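Local atomic coordinates of PLP-Dependent L-Arginine Hydroxylase MppP (Streptomyces wadayamensis, PDB entry 6C9B), a protein that catalyses the pyridoxal phosphate-dependent oxidation of L-arginine, giving 4-hydroxy-2-ketoarginine and 2-ketoarginine. Residues R107-I118 and S149-N160; G210-D218 and A230-L241. All blocks are in the same frame, centred on the assembly; numbering follows the deposited sequence.

Contact 1 (R107-I118 and S149-N160); sequences RVALVHPTFDNI and SVGCVFVTTPNN. With EGV ((4S)-5-carbamimidamido-4-hydroxy-2-oxopentanoic acid), chain F.
Three side chains pass hydrogen bonds along a buried relay: Thr-156 OG1 donates to Thr-114 OG1 (2.9 Å), which donates in turn to Asn-159 OD1 (2.8 Å) in the plane of that carbonyl. Thr-114 makes both bonds with a hydroxyl held anti to its own N (chi1 -159°). The other half of the Asn-159 amide is used too: ND2 reaches Pro-113 O across the contact at 2.8 Å and, outside it, is also bonded to Glu-134 OE2. Cis peptides precede both Pro-113 and Pro-158, in the loops that this relay ties together. Behind it the strands pair in parallel, and Ile-118 CG2 lies over one face of the Phe-154 ring, 3.9 Å from its centroid, while Leu-110 CD1 meets Phe-154 CD1. At the far end Arg-107 takes Ser-149 side-on, NE to O and NH1 to OG, both acceptors in the guanidinium plane; Ser-149 OG is also bonded to Leu-146 O. At the pocket end Asn-160 ND2 donates to EGV O11 (3.1 Å) and to the cofactor oxygen O3, and one face of Phe-115 backs the ligand. This pocket at the C-terminal ends of parallel strands, with an asparagine bonded to the cofactor's O3, is that of the fold-type I aminotransferase large domain.

Contact 2 (G210-D218 and A230-L241); sequences GCRWVVIED and AGLLVFSEDIGL
Arg-212 turns the side of its guanidinium to a single backbone oxygen: NE and NH2 both donate to Ile-239 O, at 2.9 Å and 2.8 Å. The acceptor lies close to the guanidinium plane, with NH2 nearly in line with the carbonyl and NE well above the carbonyl plane. The remaining nitrogen, NH1, is bonded to Gly-182 O. Close by, Ser-236 OG accepts from Trp-213 N (3.1 Å) and donates to Asp-238 OD1 (2.8 Å), while Ser-236 N returns a bond to Trp-213 O. Two waters join the Asp-238 carboxylate to the carbonyls of Gly-210 and Cys-211, fastening the type I turn from Ser-236 to Ile-239 to the residues that lead into the other strand. Beyond the turn, Val-215 with Val-234 and Glu-217 with Leu-232 are the hydrogen-bonded pairs of a regular antiparallel ladder. Strand 231-235 runs against every other strand of the seven-stranded sheet, the one reversed strand that marks the large domain of fold-type I aminotransferases. Trp-213 has CG between its backbone N and carbonyl carbon (chi1 55°), and its indole lies across the neighbouring strand: Ser-236 CB stands 3.4 Å from the centroid of the five-membered ring, a CH-pi contact, with Val-234 CG1 at the edge near CZ3. On the face carrying Val-214 and Ile-216, packing is tight. Val-214 CG1 meets Leu-233 CD1 at 3.4 Å, and its CG2 meets Ile-239 CD1 at the same 3.4 Å. Leu-233 CD1 also touches Ile-216 CG1. Helices 57-71 and 202-209 pack on the Val-215 and Val-234 side.

How the contacts relate
Contacts 1 and 2 belong to one seven-stranded sheet, yet they do not touch: their centres lie 15 Å apart and their nearest atoms about 5 Å, because strand 184-188 runs between strands 152-156 and 212-218. Helix 90-101 packs against both, with Met-94 on Phe-154 and Ser-93 on Ile-216. Their bearing on the active site differs. Contact 1 meets the bound product directly, whereas the side chain of Asp-218 in contact 2 stays about 7 Å from it. The chain between the two segments of contact 2 nevertheless carries Lys-221, the residue modified by the cofactor, so strand 212-218 delivers the lysine to the same end of the sheet where contact 1 supplies Asn-160.

Contact 1 (R107-I118 and S149-N160)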
loop_
_atom_site.group_PDB
_atom_site.type_symbol
_atom_site.label_atom_id
_atom_site.label_comp_id
_atom_site.label_asym_id
_atom_site.label_seq_id
_atom_site.Cartn_x
_atom_site.Cartn_y
_atom_site.Cartn_z
ATOM N N ARG B 107 -23.463 -4.374 -8.716
ATOM C CA ARG B 107 -23.399 -5.734 -8.168
ATOM C C ARG B 107 -22.271 -6.515 -8.838
ATOM O O ARG B 107 -21.998 -6.343 -10.034
ATOM C CB ARG B 107 -24.741 -6.474 -8.363
ATOM C CG ARG B 107 -25.972 -5.660 -7.994
ATOM C CD ARG B 107 -27.118 -6.535 -7.450
ATOM N NE ARG B 107 -27.356 -7.720 -8.258
ATOM C CZ ARG B 107 -27.880 -8.855 -7.801
ATOM N NH1 ARG B 107 -28.061 -9.874 -8.630
ATOM N NH2 ARG B 107 -28.213 -8.983 -6.523
ATOM N N VAL B 108 -21.618 -7.384 -8.060
ATOM C CA VAL B 108 -20.496 -8.198 -8.528
ATOM C C VAL B 108 -20.764 -9.646 -8.164
ATOM O O VAL B 108 -21.127 -9.937 -7.021
ATOM C CB VAL B 108 -19.167 -7.730 -7.893
ATOM C CG1 VAL B 108 -17.991 -8.583 -8.300
ATOM C CG2 VAL B 108 -18.911 -6.282 -8.228
ATOM N N ALA B 109 -20.614 -10.550 -9.135
ATOM C CA ALA B 109 -20.633 -11.979 -8.844
ATOM C C ALA B 109 -19.225 -12.379 -8.424
ATOM O O ALA B 109 -18.253 -12.051 -9.114
ATOM C CB ALA B 109 -21.103 -12.766 -10.067
ATOM N N LEU B 110 -19.105 -13.023 -7.253
ATOM C CA LEU B 110 -17.821 -13.324 -6.651
ATOM C C LEU B 110 -17.758 -14.782 -6.222
ATOM O O LEU B 110 -18.705 -15.300 -5.617
ATOM C CB LEU B 110 -17.566 -12.436 -5.431
ATOM C CG LEU B 110 -16.295 -12.671 -4.640
ATOM C CD1 LEU B 110 -15.044 -12.432 -5.459
ATOM C CD2 LEU B 110 -16.282 -11.750 -3.469
ATOM N N VAL B 111 -16.658 -15.450 -6.568
ATOM C CA VAL B 111 -16.507 -16.850 -6.163
ATOM C C VAL B 111 -16.544 -16.966 -4.639
ATOM O O VAL B 111 -16.061 -16.096 -3.903
ATOM C CB VAL B 111 -15.221 -17.454 -6.752
ATOM C CG1 VAL B 111 -13.961 -16.743 -6.225
ATOM C CG2 VAL B 111 -15.167 -18.946 -6.469
ATOM N N HIS B 112 -17.161 -18.044 -4.160
ATOM C CA HIS B 112 -17.391 -18.254 -2.742
ATOM C C HIS B 112 -17.064 -19.716 -2.457
ATOM O O HIS B 112 -17.598 -20.604 -3.131
ATOM C CB HIS B 112 -18.855 -17.942 -2.412
ATOM C CG HIS B 112 -19.214 -18.109 -0.973
ATOM N ND1 HIS B 112 -19.962 -19.175 -0.505
ATOM C CD2 HIS B 112 -18.954 -17.330 0.101
ATOM C CE1 HIS B 112 -20.129 -19.046 0.800
ATOM N NE2 HIS B 112 -19.533 -17.937 1.191
ATOM N N PRO B 113 -16.187 -20.017 -1.491
ATOM C CA PRO B 113 -15.407 -19.116 -0.651
ATOM C C PRO B 113 -14.275 -18.476 -1.419
ATOM O O PRO B 113 -13.919 -18.931 -2.518
ATOM C CB PRO B 113 -14.875 -20.047 0.437
ATOM C CG PRO B 113 -14.642 -21.333 -0.332
ATOM C CD PRO B 113 -15.832 -21.432 -1.257
ATOM N N THR B 114 -13.696 -17.423 -0.847
ATOM C CA THR B 114 -12.446 -16.869 -1.353
ATOM C C THR B 114 -11.835 -16.045 -0.229
ATOM O O THR B 114 -12.427 -15.879 0.841
ATOM C CB THR B 114 -12.647 -16.083 -2.667
ATOM O OG1 THR B 114 -11.388 -15.986 -3.365
ATOM C CG2 THR B 114 -13.232 -14.712 -2.452
ATOM N N PHE B 115 -10.637 -15.541 -0.472
ATOM C CA PHE B 115 -9.946 -14.734 0.527
ATOM C C PHE B 115 -10.808 -13.514 0.870
ATOM O O PHE B 115 -11.278 -12.803 -0.027
ATOM C CB PHE B 115 -8.579 -14.317 -0.021
ATOM C CG PHE B 115 -7.848 -13.337 0.842
ATOM C CD1 PHE B 115 -7.867 -13.456 2.226
ATOM C CD2 PHE B 115 -7.133 -12.296 0.264
ATOM C CE1 PHE B 115 -7.190 -12.544 3.031
ATOM C CE2 PHE B 115 -6.441 -11.394 1.053
ATOM C CZ PHE B 115 -6.478 -11.513 2.442
ATOM N N ASP B 116 -11.051 -13.301 2.163
ATOM C CA ASP B 116 -12.197 -12.479 2.541
ATOM C C ASP B 116 -11.964 -11.008 2.265
ATOM O O ASP B 116 -12.950 -10.260 2.137
ATOM C CB ASP B 116 -12.628 -12.707 4.015
ATOM C CG ASP B 116 -11.585 -12.251 5.076
ATOM O OD1 ASP B 116 -10.411 -12.033 4.749
ATOM O OD2 ASP B 116 -11.987 -12.117 6.253
ATOM N N ASN B 117 -10.723 -10.568 2.064
ATOM C CA ASN B 117 -10.583 -9.138 1.897
ATOM C C ASN B 117 -11.062 -8.704 0.510
ATOM O O ASN B 117 -11.444 -7.541 0.353
ATOM C CB ASN B 117 -9.169 -8.664 2.219
ATOM C CG ASN B 117 -8.231 -8.796 1.096
ATOM O OD1 ASN B 117 -8.401 -9.624 0.206
ATOM N ND2 ASN B 117 -7.180 -7.984 1.138
ATOM N N ILE B 118 -11.139 -9.625 -0.463
ATOM C CA ILE B 118 -11.754 -9.296 -1.754
ATOM C C ILE B 118 -13.194 -8.856 -1.529
ATOM O O ILE B 118 -13.629 -7.789 -1.989
ATOM C CB ILE B 118 -11.675 -10.490 -2.724
ATOM C CG1 ILE B 118 -10.217 -10.797 -3.110
ATOM C CG2 ILE B 118 -12.441 -10.193 -4.004
ATOM C CD1 ILE B 118 -10.021 -12.162 -3.743
ATOM N N SER B 149 -27.641 -9.206 -14.277
ATOM C CA SER B 149 -27.811 -8.510 -13.013
ATOM C C SER B 149 -26.509 -8.038 -12.377
ATOM O O SER B 149 -26.574 -7.346 -11.359
ATOM C CB SER B 149 -28.537 -9.409 -12.010
ATOM O OG SER B 149 -27.707 -10.475 -11.598
ATOM N N VAL B 150 -25.340 -8.386 -12.918
ATOM C CA VAL B 150 -24.087 -7.930 -12.331
ATOM C C VAL B 150 -23.273 -7.206 -13.393
ATOM O O VAL B 150 -23.440 -7.419 -14.595
ATOM C CB VAL B 150 -23.254 -9.078 -11.720
ATOM C CG1 VAL B 150 -24.039 -9.782 -10.634
ATOM C CG2 VAL B 150 -22.829 -10.075 -12.804
ATOM N N GLY B 151 -22.365 -6.354 -12.927
ATOM C CA GLY B 151 -21.499 -5.614 -13.824
ATOM C C GLY B 151 -20.105 -6.200 -13.933
ATOM O O GLY B 151 -19.298 -5.746 -14.762
ATOM N N CYS B 152 -19.809 -7.182 -13.077
ATOM C CA CYS B 152 -18.482 -7.774 -12.967
ATOM C C CYS B 152 -18.650 -9.164 -12.390
ATOM O O CYS B 152 -19.494 -9.376 -11.517
ATOM C CB CYS B 152 -17.571 -6.945 -12.068
ATOM S SG CYS B 152 -15.946 -7.603 -11.802
ATOM N N VAL B 153 -17.871 -10.093 -12.928
ATOM C CA VAL B 153 -17.688 -11.438 -12.385
ATOM C C VAL B 153 -16.246 -11.509 -11.938
ATOM O O VAL B 153 -15.347 -11.184 -12.719
ATOM C CB VAL B 153 -17.978 -12.516 -13.443
ATOM C CG1 VAL B 153 -17.674 -13.899 -12.891
ATOM C CG2 VAL B 153 -19.424 -12.451 -13.924
ATOM N N PHE B 154 -16.023 -11.875 -10.675
ATOM C CA PHE B 154 -14.687 -11.863 -10.081
ATOM C C PHE B 154 -14.304 -13.277 -9.661
ATOM O O PHE B 154 -14.996 -13.890 -8.833
ATOM C CB PHE B 154 -14.655 -10.930 -8.881
ATOM C CG PHE B 154 -13.268 -10.625 -8.389
ATOM C CD1 PHE B 154 -12.505 -11.601 -7.754
ATOM C CD2 PHE B 154 -12.745 -9.381 -8.525
ATOM C CE1 PHE B 154 -11.224 -11.303 -7.301
ATOM C CE2 PHE B 154 -11.482 -9.086 -8.059
ATOM C CZ PHE B 154 -10.721 -10.059 -7.464
ATOM N N VAL B 155 -13.182 -13.778 -10.196
ATOM C CA VAL B 155 -12.733 -15.142 -9.921
ATOM C C VAL B 155 -11.295 -15.115 -9.421
ATOM O O VAL B 155 -10.408 -14.547 -10.070
ATOM C CB VAL B 155 -12.830 -16.052 -11.159
ATOM C CG1 VAL B 155 -12.326 -17.485 -10.821
ATOM C CG2 VAL B 155 -14.255 -16.121 -11.670
ATOM N N THR B 156 -11.077 -15.726 -8.268
ATOM C CA THR B 156 -9.744 -15.963 -7.741
ATOM C C THR B 156 -9.288 -17.322 -8.255
ATOM O O THR B 156 -9.976 -18.329 -8.036
ATOM C CB THR B 156 -9.811 -15.945 -6.217
ATOM O OG1 THR B 156 -10.446 -14.734 -5.783
ATOM C CG2 THR B 156 -8.417 -16.049 -5.591
ATOM N N THR B 157 -8.160 -17.360 -8.972
ATOM C CA THR B 157 -7.689 -18.627 -9.534
ATOM C C THR B 157 -6.171 -18.642 -9.625
ATOM O O THR B 157 -5.563 -17.728 -10.199
ATOM C CB THR B 157 -8.304 -18.916 -10.911
ATOM O OG1 THR B 157 -7.744 -20.143 -11.402
ATOM C CG2 THR B 157 -8.033 -17.780 -11.923
ATOM N N PRO B 158 -5.512 -19.650 -9.032
ATOM C CA PRO B 158 -6.057 -20.689 -8.150
ATOM C C PRO B 158 -6.740 -20.071 -6.962
ATOM O O PRO B 158 -6.317 -19.018 -6.455
ATOM C CB PRO B 158 -4.823 -21.496 -7.740
ATOM C CG PRO B 158 -3.823 -21.216 -8.816
ATOM C CD PRO B 158 -4.063 -19.785 -9.190
ATOM N N ASN B 159 -7.839 -20.674 -6.526
ATOM C CA ASN B 159 -8.576 -20.034 -5.452
ATOM C C ASN B 159 -7.818 -20.182 -4.145
ATOM O O ASN B 159 -7.074 -21.148 -3.922
ATOM C CB ASN B 159 -9.980 -20.605 -5.309
ATOM C CG ASN B 159 -10.914 -19.681 -4.503
ATOM O OD1 ASN B 159 -10.594 -18.490 -4.216
ATOM N ND2 ASN B 159 -12.072 -20.202 -4.144
ATOM N N ASN B 160 -8.004 -19.198 -3.306
ATOM C CA ASN B 160 -7.580 -19.190 -1.904
ATOM C C ASN B 160 -8.879 -19.215 -1.133
ATOM O O ASN B 160 -9.631 -18.234 -1.197
ATOM C CB ASN B 160 -6.784 -17.921 -1.612
ATOM C CG ASN B 160 -6.328 -17.823 -0.197
ATOM O OD1 ASN B 160 -6.615 -18.682 0.641
ATOM N ND2 ASN B 160 -5.554 -16.796 0.070
HETATM C C10 EGV F . -3.670 -15.165 3.339
HETATM C C02 EGV F . -3.072 -10.239 4.278
HETATM C C03 EGV F . -4.854 -8.550 3.824
HETATM C C06 EGV F . -3.165 -11.306 3.205
HETATM C C07 EGV F . -3.674 -12.596 3.886
HETATM C C09 EGV F . -3.978 -13.745 2.889
HETATM N N01 EGV F . -4.361 -9.643 4.598
HETATM N N04 EGV F . -6.104 -7.965 4.144
HETATM N N05 EGV F . -4.166 -8.109 2.791
HETATM O O08 EGV F . -1.927 -11.527 2.661
HETATM O O11 EGV F . -3.757 -16.035 2.494
HETATM O O12 EGV F . -3.340 -15.429 4.511
HETATM O O13 EGV F . -4.448 -13.548 1.773
#

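Contact 2 (G210-D218 and A230-L241)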
loop_
_atom_site.group_PDB
_atom_site.type_symbol
_atom_site.label_atom_id
_atom_site.label_comp_id
_atom_site.label_asym_id
_atom_site.label_seq_id
_atom_site.Cartn_x
_atom_site.Cartn_y
_atom_site.Cartn_z
ATOM N N GLY B 210 -12.368 -11.062 -26.153
ATOM C CA GLY B 210 -12.744 -9.679 -26.371
ATOM C C GLY B 210 -13.681 -9.099 -25.347
ATOM O O GLY B 210 -14.407 -8.149 -25.651
ATOM N N CYS B 211 -13.719 -9.661 -24.150
ATOM C CA CYS B 211 -14.453 -9.042 -23.061
ATOM C C CYS B 211 -13.621 -7.933 -22.411
ATOM O O CYS B 211 -12.416 -7.789 -22.650
ATOM C CB CYS B 211 -14.830 -10.094 -22.027
ATOM S SG CYS B 211 -13.379 -10.878 -21.213
ATOM N N ARG B 212 -14.304 -7.103 -21.638
ATOM C CA ARG B 212 -13.621 -6.191 -20.733
ATOM C C ARG B 212 -13.051 -7.019 -19.608
ATOM O O ARG B 212 -13.751 -7.879 -19.071
ATOM C CB ARG B 212 -14.588 -5.162 -20.164
ATOM C CG ARG B 212 -15.296 -4.329 -21.224
ATOM C CD ARG B 212 -16.580 -3.731 -20.643
ATOM N NE ARG B 212 -16.300 -2.738 -19.605
ATOM C CZ ARG B 212 -17.163 -2.399 -18.651
ATOM N NH1 ARG B 212 -18.359 -2.969 -18.587
ATOM N NH2 ARG B 212 -16.835 -1.503 -17.743
ATOM N N TRP B 213 -11.787 -6.778 -19.251
ATOM C CA TRP B 213 -11.168 -7.622 -18.244
ATOM C C TRP B 213 -10.132 -6.872 -17.422
ATOM O O TRP B 213 -9.546 -5.873 -17.840
ATOM C CB TRP B 213 -10.504 -8.880 -18.861
ATOM C CG TRP B 213 -9.486 -8.620 -19.938
ATOM C CD1 TRP B 213 -9.702 -8.669 -21.300
ATOM C CD2 TRP B 213 -8.090 -8.277 -19.777
ATOM N NE1 TRP B 213 -8.555 -8.368 -21.976
ATOM C CE2 TRP B 213 -7.551 -8.118 -21.077
ATOM C CE3 TRP B 213 -7.257 -8.063 -18.670
ATOM C CZ2 TRP B 213 -6.212 -7.776 -21.305
ATOM C CZ3 TRP B 213 -5.924 -7.708 -18.899
ATOM C CH2 TRP B 213 -5.418 -7.574 -20.208
ATOM N N VAL B 214 -9.906 -7.409 -16.232
ATOM C CA VAL B 214 -8.861 -6.947 -15.329
ATOM C C VAL B 214 -8.266 -8.186 -14.700
ATOM O O VAL B 214 -8.999 -9.101 -14.332
ATOM C CB VAL B 214 -9.418 -6.016 -14.230
ATOM C CG1 VAL B 214 -8.334 -5.718 -13.178
ATOM C CG2 VAL B 214 -9.910 -4.747 -14.818
ATOM N N VAL B 215 -6.940 -8.221 -14.569
ATOM C CA VAL B 215 -6.267 -9.287 -13.850
ATOM C C VAL B 215 -5.379 -8.638 -12.814
ATOM O O VAL B 215 -4.660 -7.692 -13.129
ATOM C CB VAL B 215 -5.418 -10.190 -14.759
ATOM C CG1 VAL B 215 -4.763 -11.315 -13.926
ATOM C CG2 VAL B 215 -6.265 -10.775 -15.887
ATOM N N ILE B 216 -5.433 -9.135 -11.584
ATOM C CA ILE B 216 -4.527 -8.678 -10.546
ATOM C C ILE B 216 -3.559 -9.810 -10.276
ATOM O O ILE B 216 -3.908 -10.805 -9.640
ATOM C CB ILE B 216 -5.252 -8.265 -9.263
ATOM C CG1 ILE B 216 -6.215 -7.118 -9.557
ATOM C CG2 ILE B 216 -4.228 -7.795 -8.242
ATOM C CD1 ILE B 216 -7.097 -6.700 -8.357
ATOM N N GLU B 217 -2.341 -9.652 -10.759
ATOM C CA GLU B 217 -1.284 -10.575 -10.399
ATOM C C GLU B 217 -0.678 -10.137 -9.072
ATOM O O GLU B 217 -0.830 -8.995 -8.630
ATOM C CB GLU B 217 -0.205 -10.608 -11.478
ATOM C CG GLU B 217 -0.677 -10.837 -12.904
ATOM C CD GLU B 217 -0.847 -12.299 -13.297
ATOM O OE1 GLU B 217 -1.323 -12.535 -14.432
ATOM O OE2 GLU B 217 -0.524 -13.202 -12.500
ATOM N N ASP B 218 0.016 -11.055 -8.422
ATOM C CA ASP B 218 0.633 -10.752 -7.137
ATOM C C ASP B 218 1.935 -11.516 -7.086
ATOM O O ASP B 218 1.936 -12.719 -7.347
ATOM C CB ASP B 218 -0.297 -11.175 -5.977
ATOM C CG ASP B 218 0.334 -11.036 -4.585
ATOM O OD1 ASP B 218 1.237 -10.204 -4.405
ATOM O OD2 ASP B 218 -0.104 -11.747 -3.638
ATOM N N ALA B 230 4.850 -6.770 -5.249
ATOM C CA ALA B 230 3.956 -5.860 -5.949
ATOM C C ALA B 230 2.704 -6.603 -6.353
ATOM O O ALA B 230 2.744 -7.790 -6.709
ATOM C CB ALA B 230 4.601 -5.235 -7.195
ATOM N N GLY B 231 1.590 -5.874 -6.324
ATOM C CA GLY B 231 0.409 -6.277 -7.053
ATOM C C GLY B 231 0.494 -5.652 -8.435
ATOM O O GLY B 231 0.955 -4.520 -8.591
ATOM N N LEU B 232 0.108 -6.430 -9.450
ATOM C CA LEU B 232 0.178 -5.975 -10.840
ATOM C C LEU B 232 -1.238 -5.935 -11.382
ATOM O O LEU B 232 -1.843 -6.989 -11.603
ATOM C CB LEU B 232 1.053 -6.898 -11.691
ATOM C CG LEU B 232 2.429 -7.238 -11.121
ATOM C CD1 LEU B 232 3.109 -8.223 -12.039
ATOM C CD2 LEU B 232 3.303 -5.969 -10.908
ATOM N N LEU B 233 -1.751 -4.720 -11.596
ATOM C CA LEU B 233 -3.120 -4.497 -12.060
ATOM C C LEU B 233 -3.062 -4.329 -13.566
ATOM O O LEU B 233 -2.498 -3.348 -14.066
ATOM C CB LEU B 233 -3.717 -3.278 -11.360
ATOM C CG LEU B 233 -5.184 -2.921 -11.561
ATOM C CD1 LEU B 233 -6.074 -4.046 -11.316
ATOM C CD2 LEU B 233 -5.550 -1.732 -10.640
ATOM N N VAL B 234 -3.569 -5.335 -14.283
ATOM C CA VAL B 234 -3.535 -5.397 -15.735
ATOM C C VAL B 234 -4.967 -5.266 -16.235
ATOM O O VAL B 234 -5.866 -5.907 -15.686
ATOM C CB VAL B 234 -2.906 -6.718 -16.231
ATOM C CG1 VAL B 234 -2.543 -6.609 -17.692
ATOM C CG2 VAL B 234 -1.679 -7.138 -15.397
ATOM N N PHE B 235 -5.197 -4.413 -17.241
ATOM C CA PHE B 235 -6.562 -4.149 -17.691
ATOM C C PHE B 235 -6.619 -4.098 -19.214
ATOM O O PHE B 235 -5.648 -3.738 -19.882
ATOM C CB PHE B 235 -7.089 -2.838 -17.087
ATOM C CG PHE B 235 -6.203 -1.656 -17.372
ATOM C CD1 PHE B 235 -5.124 -1.358 -16.532
ATOM C CD2 PHE B 235 -6.405 -0.868 -18.490
ATOM C CE1 PHE B 235 -4.309 -0.297 -16.810
ATOM C CE2 PHE B 235 -5.570 0.199 -18.765
ATOM C CZ PHE B 235 -4.527 0.484 -17.929
ATOM N N SER B 236 -7.767 -4.492 -19.748
ATOM C CA SER B 236 -8.036 -4.376 -21.174
ATOM C C SER B 236 -8.130 -2.908 -21.570
ATOM O O SER B 236 -8.462 -2.039 -20.760
ATOM C CB SER B 236 -9.331 -5.119 -21.520
ATOM O OG SER B 236 -10.482 -4.557 -20.895
ATOM N N GLU B 237 -7.823 -2.631 -22.842
ATOM C CA GLU B 237 -7.834 -1.244 -23.298
ATOM C C GLU B 237 -9.220 -0.631 -23.173
ATOM O O GLU B 237 -9.350 0.571 -22.923
ATOM C CB GLU B 237 -7.356 -1.148 -24.744
ATOM C CG GLU B 237 -5.978 -1.703 -25.004
ATOM C CD GLU B 237 -5.403 -1.199 -26.317
ATOM O OE1 GLU B 237 -4.269 -0.670 -26.308
ATOM O OE2 GLU B 237 -6.095 -1.316 -27.353
ATOM N N ASP B 238 -10.262 -1.437 -23.343
ATOM C CA ASP B 238 -11.636 -0.975 -23.248
ATOM C C ASP B 238 -12.242 -1.179 -21.860
ATOM O O ASP B 238 -13.468 -1.272 -21.741
ATOM C CB ASP B 238 -12.491 -1.701 -24.289
ATOM C CG ASP B 238 -12.545 -3.223 -24.060
ATOM O OD1 ASP B 238 -11.820 -3.751 -23.171
ATOM O OD2 ASP B 238 -13.332 -3.891 -24.770
ATOM N N ILE B 239 -11.428 -1.244 -20.801
ATOM C CA ILE B 239 -11.976 -1.628 -19.502
ATOM C C ILE B 239 -13.125 -0.705 -19.107
ATOM O O ILE B 239 -14.123 -1.150 -18.531
ATOM C CB ILE B 239 -10.848 -1.673 -18.449
ATOM C CG1 ILE B 239 -11.369 -2.096 -17.081
ATOM C CG2 ILE B 239 -10.188 -0.324 -18.273
ATOM C CD1 ILE B 239 -12.117 -3.409 -17.058
ATOM N N GLY B 240 -13.013 0.587 -19.417
ATOM C CA GLY B 240 -14.094 1.524 -19.154
ATOM C C GLY B 240 -14.377 1.781 -17.692
ATOM O O GLY B 240 -15.500 2.141 -17.327
ATOM N N LEU B 241 -13.382 1.602 -16.845
ATOM C CA LEU B 241 -13.387 1.933 -15.438
ATOM C C LEU B 241 -12.225 2.871 -15.168
ATOM O O LEU B 241 -11.184 2.742 -15.815
ATOM C CB LEU B 241 -13.198 0.694 -14.555
ATOM C CG LEU B 241 -14.133 -0.483 -14.794
ATOM C CD1 LEU B 241 -13.604 -1.692 -14.017
ATOM C CD2 LEU B 241 -15.544 -0.161 -14.381
HETATM O O HOH W 1 -15.520 -5.733 -24.704
HETATM O O HOH W 2 -11.242 -6.330 -24.415
#